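Local coordinates for competence protein PILN (Thermus thermophilus, PDB 4BHQ), which is a type IV pilus biogenesis and competence protein whose periplasmic domain probably takes part in assembling the inner membrane platform of the pilus machine, at residues Ser54-Asn62 and Val73-Arg81. Sequence-based numbering, arbitrary orientation.
Sequences SQYLAAFIN and VALRSVSAR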
# COMPACT_ATOMS: atom_id res chain seq x y z
N SER A 54 -0.21 -8.11 -6.51
CA SER A 54 -1.33 -7.24 -6.21
C SER A 54 -2.05 -7.62 -4.91
O SER A 54 -2.55 -6.75 -4.16
CB SER A 54 -2.25 -7.18 -7.43
OG SER A 54 -2.98 -8.41 -7.47
N GLN A 55 -2.01 -8.89 -4.60
CA GLN A 55 -2.61 -9.40 -3.32
C GLN A 55 -1.67 -9.17 -2.12
O GLN A 55 -2.13 -8.87 -1.01
CB GLN A 55 -2.92 -10.93 -3.44
CG GLN A 55 -4.30 -11.22 -4.17
CD GLN A 55 -4.27 -10.64 -5.57
OE1 GLN A 55 -3.32 -10.85 -6.33
NE2 GLN A 55 -5.25 -9.85 -5.89
N TYR A 56 -0.37 -9.36 -2.32
CA TYR A 56 0.60 -9.14 -1.24
C TYR A 56 0.62 -7.66 -0.88
O TYR A 56 0.67 -7.30 0.29
CB TYR A 56 2.00 -9.62 -1.63
CG TYR A 56 2.19 -11.15 -1.60
CD1 TYR A 56 2.27 -11.84 -0.39
CD2 TYR A 56 2.29 -11.89 -2.78
CE1 TYR A 56 2.49 -13.18 -0.32
CE2 TYR A 56 2.51 -13.24 -2.77
CZ TYR A 56 2.59 -13.89 -1.53
OH TYR A 56 2.79 -15.22 -1.50
N LEU A 57 0.64 -6.80 -1.91
CA LEU A 57 0.55 -5.34 -1.67
C LEU A 57 -0.77 -4.97 -1.00
O LEU A 57 -0.77 -4.14 -0.03
CB LEU A 57 0.74 -4.61 -3.02
CG LEU A 57 0.66 -3.08 -3.04
CD1 LEU A 57 1.64 -2.52 -1.98
CD2 LEU A 57 0.97 -2.55 -4.47
N ALA A 58 -1.88 -5.49 -1.46
CA ALA A 58 -3.16 -5.16 -0.72
C ALA A 58 -3.05 -5.56 0.76
O ALA A 58 -3.44 -4.81 1.63
CB ALA A 58 -4.38 -5.90 -1.39
N ALA A 59 -2.55 -6.78 1.02
CA ALA A 59 -2.44 -7.26 2.39
C ALA A 59 -1.51 -6.37 3.22
O ALA A 59 -1.81 -6.07 4.37
CB ALA A 59 -1.85 -8.73 2.40
N PHE A 60 -0.38 -5.98 2.64
CA PHE A 60 0.57 -5.06 3.34
C PHE A 60 -0.11 -3.77 3.71
O PHE A 60 -0.03 -3.27 4.85
CB PHE A 60 1.78 -4.76 2.41
CG PHE A 60 2.65 -3.62 2.93
CD1 PHE A 60 3.42 -3.79 4.11
CD2 PHE A 60 2.62 -2.37 2.33
CE1 PHE A 60 4.17 -2.70 4.64
CE2 PHE A 60 3.36 -1.31 2.84
CZ PHE A 60 4.13 -1.48 4.01
N ILE A 61 -0.83 -3.17 2.74
CA ILE A 61 -1.54 -1.93 3.01
C ILE A 61 -2.61 -2.08 4.09
O ILE A 61 -2.72 -1.24 4.96
CB ILE A 61 -2.16 -1.36 1.72
CG1 ILE A 61 -0.96 -0.96 0.74
CG2 ILE A 61 -3.02 -0.12 2.09
CD1 ILE A 61 -1.40 -0.59 -0.68
N ASN A 62 -3.34 -3.20 4.06
CA ASN A 62 -4.36 -3.42 5.07
C ASN A 62 -3.76 -3.63 6.45
O ASN A 62 -4.48 -3.47 7.47
CB ASN A 62 -5.19 -4.69 4.72
CG ASN A 62 -6.07 -4.50 3.51
OD1 ASN A 62 -6.34 -3.36 3.07
ND2 ASN A 62 -6.47 -5.60 2.90
N VAL A 73 -11.84 0.85 4.98
CA VAL A 73 -11.62 0.38 3.61
C VAL A 73 -10.50 -0.65 3.56
O VAL A 73 -9.33 -0.37 3.94
CB VAL A 73 -11.32 1.52 2.65
CG1 VAL A 73 -10.93 0.97 1.27
CG2 VAL A 73 -12.58 2.42 2.51
N ALA A 74 -10.83 -1.86 3.13
CA ALA A 74 -9.80 -2.91 2.97
C ALA A 74 -9.56 -3.17 1.52
O ALA A 74 -10.51 -3.38 0.74
CB ALA A 74 -10.26 -4.17 3.69
N LEU A 75 -8.28 -3.22 1.11
CA LEU A 75 -8.01 -3.52 -0.28
C LEU A 75 -7.85 -5.04 -0.48
O LEU A 75 -7.30 -5.72 0.37
CB LEU A 75 -6.79 -2.68 -0.78
CG LEU A 75 -7.04 -1.14 -0.59
CD1 LEU A 75 -5.80 -0.36 -0.87
CD2 LEU A 75 -8.12 -0.71 -1.62
N ARG A 76 -8.26 -5.54 -1.64
CA ARG A 76 -8.15 -6.93 -2.00
C ARG A 76 -7.20 -7.13 -3.14
O ARG A 76 -6.63 -8.24 -3.35
CB ARG A 76 -9.54 -7.51 -2.41
CG ARG A 76 -10.51 -7.45 -1.26
CD ARG A 76 -9.93 -8.41 -0.12
NE ARG A 76 -10.80 -8.30 1.04
CZ ARG A 76 -10.41 -8.49 2.28
NH1 ARG A 76 -9.10 -8.81 2.53
NH2 ARG A 76 -11.31 -8.44 3.21
N SER A 77 -7.01 -6.07 -3.93
CA SER A 77 -6.05 -6.15 -5.03
C SER A 77 -5.60 -4.76 -5.35
O SER A 77 -6.40 -3.83 -5.45
CB SER A 77 -6.68 -6.83 -6.28
OG SER A 77 -5.71 -6.82 -7.33
N VAL A 78 -4.29 -4.59 -5.48
CA VAL A 78 -3.75 -3.30 -5.91
C VAL A 78 -2.70 -3.58 -6.98
O VAL A 78 -1.57 -4.04 -6.66
CB VAL A 78 -3.06 -2.56 -4.73
CG1 VAL A 78 -2.42 -1.27 -5.25
CG2 VAL A 78 -4.04 -2.28 -3.55
N SER A 79 -3.02 -3.28 -8.23
CA SER A 79 -2.08 -3.55 -9.34
C SER A 79 -1.59 -2.20 -9.84
O SER A 79 -2.30 -1.23 -9.80
CB SER A 79 -2.78 -4.33 -10.48
OG SER A 79 -3.38 -3.39 -11.39
N ALA A 80 -0.36 -2.12 -10.25
CA ALA A 80 0.22 -0.87 -10.73
C ALA A 80 0.70 -1.07 -12.15
O ALA A 80 1.08 -2.17 -12.52
CB ALA A 80 1.39 -0.49 -9.81
N ARG A 81 0.71 0.00 -12.95
CA ARG A 81 1.33 -0.09 -14.26
C ARG A 81 1.79 1.29 -14.69
O ARG A 81 1.19 2.28 -14.32
CB ARG A 81 0.39 -0.71 -15.31
CG ARG A 81 -0.74 0.23 -15.74
CD ARG A 81 -1.61 -0.42 -16.84
NE ARG A 81 -2.74 0.41 -17.19
CZ ARG A 81 -2.82 1.09 -18.33
NH1 ARG A 81 -1.86 1.00 -19.25
NH2 ARG A 81 -3.85 1.86 -18.51
O HOH W 1 -6.48 -0.71 3.22
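The carboxamide of N62 meets L75 edge-on: L75 N donates to OD1 of N62 at 2.8 Å, and ND2 of N62 returns a bond to L75 O at 2.7 Å. The order of helices and strands is consistent with a circularly permuted ferredoxin-like fold, with helix 53-63 lying against strand 73-82, an edge strand of the four-stranded antiparallel sheet of this chain. Both acceptors are used in the carbonyl plane, on a lone pair, so one side-chain amide takes both backbone groups of a strand residue. The methyl of A74 lies over one face of this amide; the other face looks back toward the helix's own A58 O. A water links OD1 of N62 to V73 O.

At the other end, S54 OG and R76 O approach the amide of Q55 from the same side of its plane. S54 OG donates to OE1 of Q55 at 2.7 Å from above the carbonyl plane, while NE2 makes a weak 3.3 Å bond to R76 O. CG beside the backbone N (chi1 -82°) and a bend at chi2 turn the amide back to the strand.

Between these ends the strand turns a corner at R76, where R76 and S77 form a classic beta bulge facing Q109. A58 fits here, its CB 3.4 Å from L75 O. Farther into the core, L57 and V78 cross at about a right angle, CD2 of L57 being 3.7 Å from CG1 of V78, and I61 CG2 touches L75 CD1 at 4.1 Å. L57 also packs on L57 of the second subunit, and F60 stacks on F106 of that subunit, so this helix lies in the interface between the two. S54 O takes two donors from opposite faces of its plane: A58 N of the helix, and V78 N of the strand at 3.1 Å.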